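Local structure of protein NRD1 (Saccharomyces cerevisiae, 3CLJ) at residues A8-F13 with I43-D48; Y49-P54 with I101-S106. The protein probably helps terminate RNA polymerase II transcription, as part of the Nrd1-Nab3-Sen1 complex that interacts with the phosphorylated C-terminal domain of the polymerase. All coordinates share one frame; numbering follows the deposited sequence.

Contact 1. Residues A8-F13 with I43-D48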
loop_
_atom_site.group_PDB
_atom_site.type_symbol
_atom_site.label_atom_id
_atom_site.label_comp_id
_atom_site.label_asym_id
_atom_site.label_seq_id
_atom_site.Cartn_x
_atom_site.Cartn_y
_atom_site.Cartn_z
ATOM N N ALA A 8 14.662 -4.656 7.029
ATOM C CA ALA A 8 14.689 -4.293 8.448
ATOM C C ALA A 8 13.812 -3.079 8.777
ATOM O O ALA A 8 13.151 -3.074 9.810
ATOM C CB ALA A 8 16.206 -4.109 8.999
ATOM N N THR A 9 13.775 -2.069 7.908
ATOM C CA THR A 9 12.967 -0.878 8.153
ATOM C C THR A 9 11.451 -1.199 8.034
ATOM O O THR A 9 10.639 -0.778 8.890
ATOM C CB THR A 9 13.365 0.270 7.198
ATOM O OG1 THR A 9 14.744 0.606 7.442
ATOM C CG2 THR A 9 12.482 1.502 7.387
ATOM N N LEU A 10 11.102 -1.984 7.004
ATOM C CA LEU A 10 9.762 -2.530 6.921
ATOM C C LEU A 10 9.367 -3.404 8.153
ATOM O O LEU A 10 8.330 -3.127 8.795
ATOM C CB LEU A 10 9.504 -3.237 5.573
ATOM C CG LEU A 10 8.051 -3.723 5.434
ATOM C CD1 LEU A 10 6.939 -2.641 5.302
ATOM C CD2 LEU A 10 8.007 -4.612 4.320
ATOM N N GLU A 11 10.158 -4.437 8.468
ATOM C CA GLU A 11 9.916 -5.216 9.655
ATOM C C GLU A 11 9.737 -4.376 10.942
ATOM O O GLU A 11 8.961 -4.776 11.830
ATOM C CB GLU A 11 11.029 -6.304 9.873
ATOM C CG GLU A 11 11.018 -7.444 8.852
ATOM C CD GLU A 11 12.315 -8.224 8.752
ATOM O OE1 GLU A 11 13.378 -7.787 9.274
ATOM O OE2 GLU A 11 12.270 -9.302 8.128
ATOM N N SER A 12 10.454 -3.248 11.086
ATOM C CA SER A 12 10.370 -2.442 12.304
ATOM C C SER A 12 8.981 -1.798 12.571
ATOM O O SER A 12 8.741 -1.303 13.671
ATOM C CB SER A 12 11.472 -1.376 12.363
ATOM O OG SER A 12 11.246 -0.371 11.385
ATOM N N PHE A 13 8.090 -1.797 11.582
ATOM C CA PHE A 13 6.728 -1.243 11.735
ATOM C C PHE A 13 5.923 -2.004 12.785
ATOM O O PHE A 13 4.945 -1.485 13.344
ATOM C CB PHE A 13 5.989 -1.201 10.403
ATOM C CG PHE A 13 6.277 0.050 9.571
ATOM C CD1 PHE A 13 7.511 0.187 8.879
ATOM C CD2 PHE A 13 5.320 1.078 9.458
ATOM C CE1 PHE A 13 7.803 1.286 8.117
ATOM C CE2 PHE A 13 5.597 2.247 8.663
ATOM C CZ PHE A 13 6.854 2.352 7.995
ATOM N N ILE A 43 7.699 -4.690 -3.934
ATOM C CA ILE A 43 6.247 -4.779 -4.044
ATOM C C ILE A 43 5.712 -6.047 -3.332
ATOM O O ILE A 43 4.775 -5.939 -2.515
ATOM C CB ILE A 43 5.792 -4.620 -5.551
ATOM C CG1 ILE A 43 6.095 -3.172 -6.058
ATOM C CG2 ILE A 43 4.309 -5.038 -5.776
ATOM C CD1 ILE A 43 5.181 -2.095 -5.481
ATOM N N SER A 44 6.337 -7.191 -3.588
ATOM C CA SER A 44 5.968 -8.454 -2.907
ATOM C C SER A 44 6.096 -8.310 -1.389
ATOM O O SER A 44 5.156 -8.638 -0.640
ATOM C CB SER A 44 6.714 -9.690 -3.474
ATOM O OG SER A 44 8.012 -9.830 -2.918
ATOM N N LEU A 45 7.188 -7.710 -0.929
ATOM C CA LEU A 45 7.327 -7.481 0.500
ATOM C C LEU A 45 6.256 -6.605 1.148
ATOM O O LEU A 45 5.754 -6.954 2.223
ATOM C CB LEU A 45 8.747 -7.063 0.900
ATOM C CG LEU A 45 9.041 -6.953 2.415
ATOM C CD1 LEU A 45 8.770 -8.295 3.194
ATOM C CD2 LEU A 45 10.513 -6.467 2.692
ATOM N N ILE A 46 5.888 -5.487 0.506
ATOM C CA ILE A 46 4.914 -4.581 1.090
ATOM C C ILE A 46 3.505 -5.171 1.011
ATOM O O ILE A 46 2.686 -4.903 1.865
ATOM C CB ILE A 46 5.039 -3.090 0.558
ATOM C CG1 ILE A 46 4.476 -2.901 -0.869
ATOM C CG2 ILE A 46 6.507 -2.562 0.765
ATOM C CD1 ILE A 46 4.481 -1.435 -1.394
ATOM N N ILE A 47 3.241 -5.934 -0.035
ATOM C CA ILE A 47 2.002 -6.749 -0.162
ATOM C C ILE A 47 1.885 -7.734 1.000
ATOM O O ILE A 47 0.842 -7.835 1.663
ATOM C CB ILE A 47 1.944 -7.490 -1.524
ATOM C CG1 ILE A 47 1.709 -6.461 -2.667
ATOM C CG2 ILE A 47 0.806 -8.516 -1.536
ATOM C CD1 ILE A 47 1.829 -7.026 -4.080
ATOM N N ASP A 48 2.982 -8.440 1.255
ATOM C CA ASP A 48 3.032 -9.457 2.284
ATOM C C ASP A 48 2.995 -8.840 3.685
ATOM O O ASP A 48 2.436 -9.424 4.621
ATOM C CB ASP A 48 4.272 -10.338 2.056
ATOM C CG ASP A 48 4.117 -11.267 0.830
ATOM O OD1 ASP A 48 2.973 -11.492 0.379
ATOM O OD2 ASP A 48 5.122 -11.863 0.344
#
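Matching first torsions aim Leu10 and Leu45 at one another: each leucine carries its CG anti to the backbone N, with chi1 at -176° in Leu10 and -173° in Leu45, and the two branched ends meet tip to tip. On the Leu10 side the methyl CD2 does the touching. It faces the fork of Leu45, where the modelled CD2-to-CG separation is too short for carbons and is doubtful in detail. Leu45 CD1 also lies near this methyl, 3.9 Å from Leu10 CD2. A second, slacker approach joins Leu10 CD2 to Ile46 CG2 at 4.4 Å; the CG1-CD1 arm of Ile46 leads away, and the side chain packs on Ile64 and Ile65 of helix 58-77. No hydrogen bond crosses the interface, which buries 133 Å² in all.

The backbones stand well apart, Leu10 CA and Ile46 CA being 7.9 Å from each other, so the side chains alone bridge the helices. This is helix-on-helix packing within the CTD-interacting domain, whose all-helical chain winds, as in its family, into a right-handed superhelix; here the N-terminal helix 3-11 is laid against helix 39-52. Phe6 and Val7, earlier on helix 3-11, also touch Leu45, and Phe6 packs on Ile46 as well. Leu10 in turn reaches Ile64, so one leucine serves two neighbouring helices.

Farther along, segment 8-13 passes from helix into a loop or turn, and there Ser12 OG donates to Thr9 O at 2.6 Å, meeting that carbonyl at a C=O...donor angle of 124°, somewhat tilted from its plane. The hydroxyl of Thr9 has its own partners, Asn5 O and Lys27 NZ.

Contact 2. Residues Y49-P54 with I101-S106; sequences YSRLCP and IQELLS
Leu104 fits against Ser50 and Arg51 where two helices of the CTD-interacting domain superhelix, 39-52 and 90-111, come close: Arg51 CA and Leu104 CA are 6.6 Å apart. This is the tight, buried part. Leu104 CD2 lies 3.7 Å from Arg51 CG, crossing its aliphatic stem obliquely, while Leu104 CD1 sits 3.9 Å from Ser50 CB and also packs near Ser50 OG. With an alanine in place of Leu104, the apolar cover on Ser50 CB and Arg51 CG would probably be lost and a gap opened beside them, though the guanidinium would keep its acidic partners.

The outer side, by contrast, is exposed and held by charge. Arg51, its chain extended from CG to NE, crosses Glu103 at about a right angle and takes the carboxylate side-on, with guanidinium and carboxylate planes 13° apart. Arg51 NE donates to Glu103 OE2 at 2.8 Å (160°), and Arg51 NH2 to Glu103 OE1 at 3.0 Å, almost straight at 177° and onto a syn lone pair. Arg51 NH1 has a second salt-bridge partner in Asp48.

Back at Ser50, whose OG also bonds to Ser61 OG, a water 3.0 Å from Ser50 OG donates to Leu104 O at 2.7 Å.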
loop_
_atom_site.group_PDB
_atom_site.type_symbol
_atom_site.label_atom_id
_atom_site.label_comp_id
_atom_site.label_asym_id
_atom_site.label_seq_id
_atom_site.Cartn_x
_atom_site.Cartn_y
_atom_site.Cartn_z
ATOM N N TYR A 49 3.610 -7.675 3.835
ATOM C CA TYR A 49 3.524 -6.965 5.089
ATOM C C TYR A 49 2.030 -6.658 5.404
ATOM O O TYR A 49 1.563 -6.872 6.518
ATOM C CB TYR A 49 4.335 -5.644 5.033
ATOM C CG TYR A 49 4.136 -4.895 6.305
ATOM C CD1 TYR A 49 4.717 -5.366 7.505
ATOM C CD2 TYR A 49 3.295 -3.769 6.353
ATOM C CE1 TYR A 49 4.500 -4.682 8.720
ATOM C CE2 TYR A 49 3.102 -3.075 7.519
ATOM C CZ TYR A 49 3.658 -3.568 8.719
ATOM O OH TYR A 49 3.411 -2.913 9.908
ATOM N N SER A 50 1.312 -6.151 4.419
ATOM C CA SER A 50 -0.151 -5.958 4.530
ATOM C C SER A 50 -0.931 -7.219 4.939
ATOM O O SER A 50 -1.870 -7.178 5.747
ATOM C CB SER A 50 -0.716 -5.416 3.193
ATOM O OG SER A 50 -2.007 -4.846 3.384
ATOM N N ARG A 51 -0.593 -8.315 4.281
ATOM C CA ARG A 51 -1.195 -9.625 4.572
ATOM C C ARG A 51 -0.988 -10.142 5.974
ATOM O O ARG A 51 -1.868 -10.784 6.512
ATOM C CB ARG A 51 -0.671 -10.689 3.614
ATOM C CG ARG A 51 -1.180 -10.497 2.238
ATOM C CD ARG A 51 -0.489 -11.489 1.333
ATOM N NE ARG A 51 -1.218 -11.543 0.052
ATOM C CZ ARG A 51 -0.687 -11.906 -1.117
ATOM N NH1 ARG A 51 0.601 -12.299 -1.174
ATOM N NH2 ARG A 51 -1.474 -11.958 -2.201
ATOM N N LEU A 52 0.166 -9.849 6.554
ATOM C CA LEU A 52 0.629 -10.552 7.730
ATOM C C LEU A 52 0.738 -9.688 8.998
ATOM O O LEU A 52 0.979 -10.216 10.077
ATOM C CB LEU A 52 2.020 -11.170 7.424
ATOM C CG LEU A 52 1.986 -12.280 6.333
ATOM C CD1 LEU A 52 3.399 -12.698 5.823
ATOM C CD2 LEU A 52 1.171 -13.501 6.750
ATOM N N CYS A 53 0.592 -8.372 8.872
ATOM C CA CYS A 53 0.837 -7.500 9.997
ATOM C C CYS A 53 -0.322 -7.609 11.026
ATOM O O CYS A 53 -1.415 -8.076 10.687
ATOM C CB CYS A 53 1.021 -6.036 9.514
ATOM S SG CYS A 53 -0.453 -5.345 8.761
ATOM N N PRO A 54 -0.074 -7.161 12.278
ATOM C CA PRO A 54 -1.170 -7.053 13.289
ATOM C C PRO A 54 -2.432 -6.302 12.763
ATOM O O PRO A 54 -2.337 -5.422 11.881
ATOM C CB PRO A 54 -0.487 -6.288 14.446
ATOM C CG PRO A 54 0.977 -6.668 14.303
ATOM C CD PRO A 54 1.233 -6.695 12.814
ATOM N N ILE A 101 -5.024 -5.535 -4.545
ATOM C CA ILE A 101 -5.564 -4.487 -3.695
ATOM C C ILE A 101 -6.971 -4.788 -3.077
ATOM O O ILE A 101 -7.257 -4.363 -1.958
ATOM C CB ILE A 101 -5.522 -3.068 -4.368
ATOM C CG1 ILE A 101 -5.470 -1.993 -3.302
ATOM C CG2 ILE A 101 -6.681 -2.829 -5.384
ATOM C CD1 ILE A 101 -4.344 -2.134 -2.294
ATOM N N GLN A 102 -7.856 -5.468 -3.817
ATOM C CA GLN A 102 -9.133 -5.801 -3.229
ATOM C C GLN A 102 -9.016 -6.800 -2.073
ATOM O O GLN A 102 -9.704 -6.628 -1.048
ATOM C CB GLN A 102 -10.030 -6.349 -4.299
ATOM C CG GLN A 102 -10.365 -5.273 -5.287
ATOM C CD GLN A 102 -11.153 -5.802 -6.451
ATOM O OE1 GLN A 102 -10.644 -5.876 -7.564
ATOM N NE2 GLN A 102 -12.380 -6.234 -6.186
ATOM N N GLU A 103 -8.158 -7.822 -2.236
ATOM C CA GLU A 103 -7.809 -8.760 -1.145
ATOM C C GLU A 103 -7.300 -7.999 0.092
ATOM O O GLU A 103 -7.744 -8.218 1.249
ATOM C CB GLU A 103 -6.729 -9.759 -1.603
ATOM C CG GLU A 103 -6.106 -10.596 -0.485
ATOM C CD GLU A 103 -4.738 -11.165 -0.843
ATOM O OE1 GLU A 103 -4.433 -11.309 -2.074
ATOM O OE2 GLU A 103 -3.986 -11.463 0.124
ATOM N N LEU A 104 -6.342 -7.109 -0.164
ATOM C CA LEU A 104 -5.706 -6.410 0.928
ATOM C C LEU A 104 -6.680 -5.451 1.596
ATOM O O LEU A 104 -6.650 -5.322 2.802
ATOM C CB LEU A 104 -4.458 -5.624 0.444
ATOM C CG LEU A 104 -3.328 -6.432 -0.177
ATOM C CD1 LEU A 104 -2.144 -5.444 -0.464
ATOM C CD2 LEU A 104 -2.890 -7.645 0.661
ATOM N N LEU A 105 -7.451 -4.708 0.812
ATOM C CA LEU A 105 -8.477 -3.809 1.395
ATOM C C LEU A 105 -9.550 -4.512 2.202
ATOM O O LEU A 105 -9.877 -4.062 3.299
ATOM C CB LEU A 105 -9.200 -3.016 0.281
ATOM C CG LEU A 105 -8.346 -1.876 -0.301
ATOM C CD1 LEU A 105 -8.859 -1.488 -1.756
ATOM C CD2 LEU A 105 -8.283 -0.660 0.665
ATOM N N SER A 106 -10.141 -5.589 1.649
ATOM C CA SER A 106 -11.195 -6.305 2.354
ATOM C C SER A 106 -10.700 -6.783 3.703
ATOM O O SER A 106 -11.405 -6.629 4.695
ATOM C CB SER A 106 -11.763 -7.480 1.517
ATOM O OG SER A 106 -12.213 -6.911 0.281
HETATM O O HOH W 1 -4.513 -6.336 4.198
#

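Overall arrangement
Helix 39-52 takes part in both contacts: its 43-48 portion receives the N-terminal helix 3-11 in contact 1, and the 49-54 segment meets helix 90-111 in contact 2. Contact 1 is buried and apolar, with contacts between apolar side chains and no hydrogen bond across the two segments. Contact 2 is partly buried, mixing leucine packing and a bridging water with an ion pair at its exposed margin, and it hides the greater area, 192 against 133 Å². With centres about 12 Å apart, the two also touch directly: Leu10 CD1 packs 3.7 Å from Tyr49 CG, and Ile47 O lies 3.9 Å from Leu104 CD2. Helix 58-77 adjoins both, contributing Ile64 and Ile65.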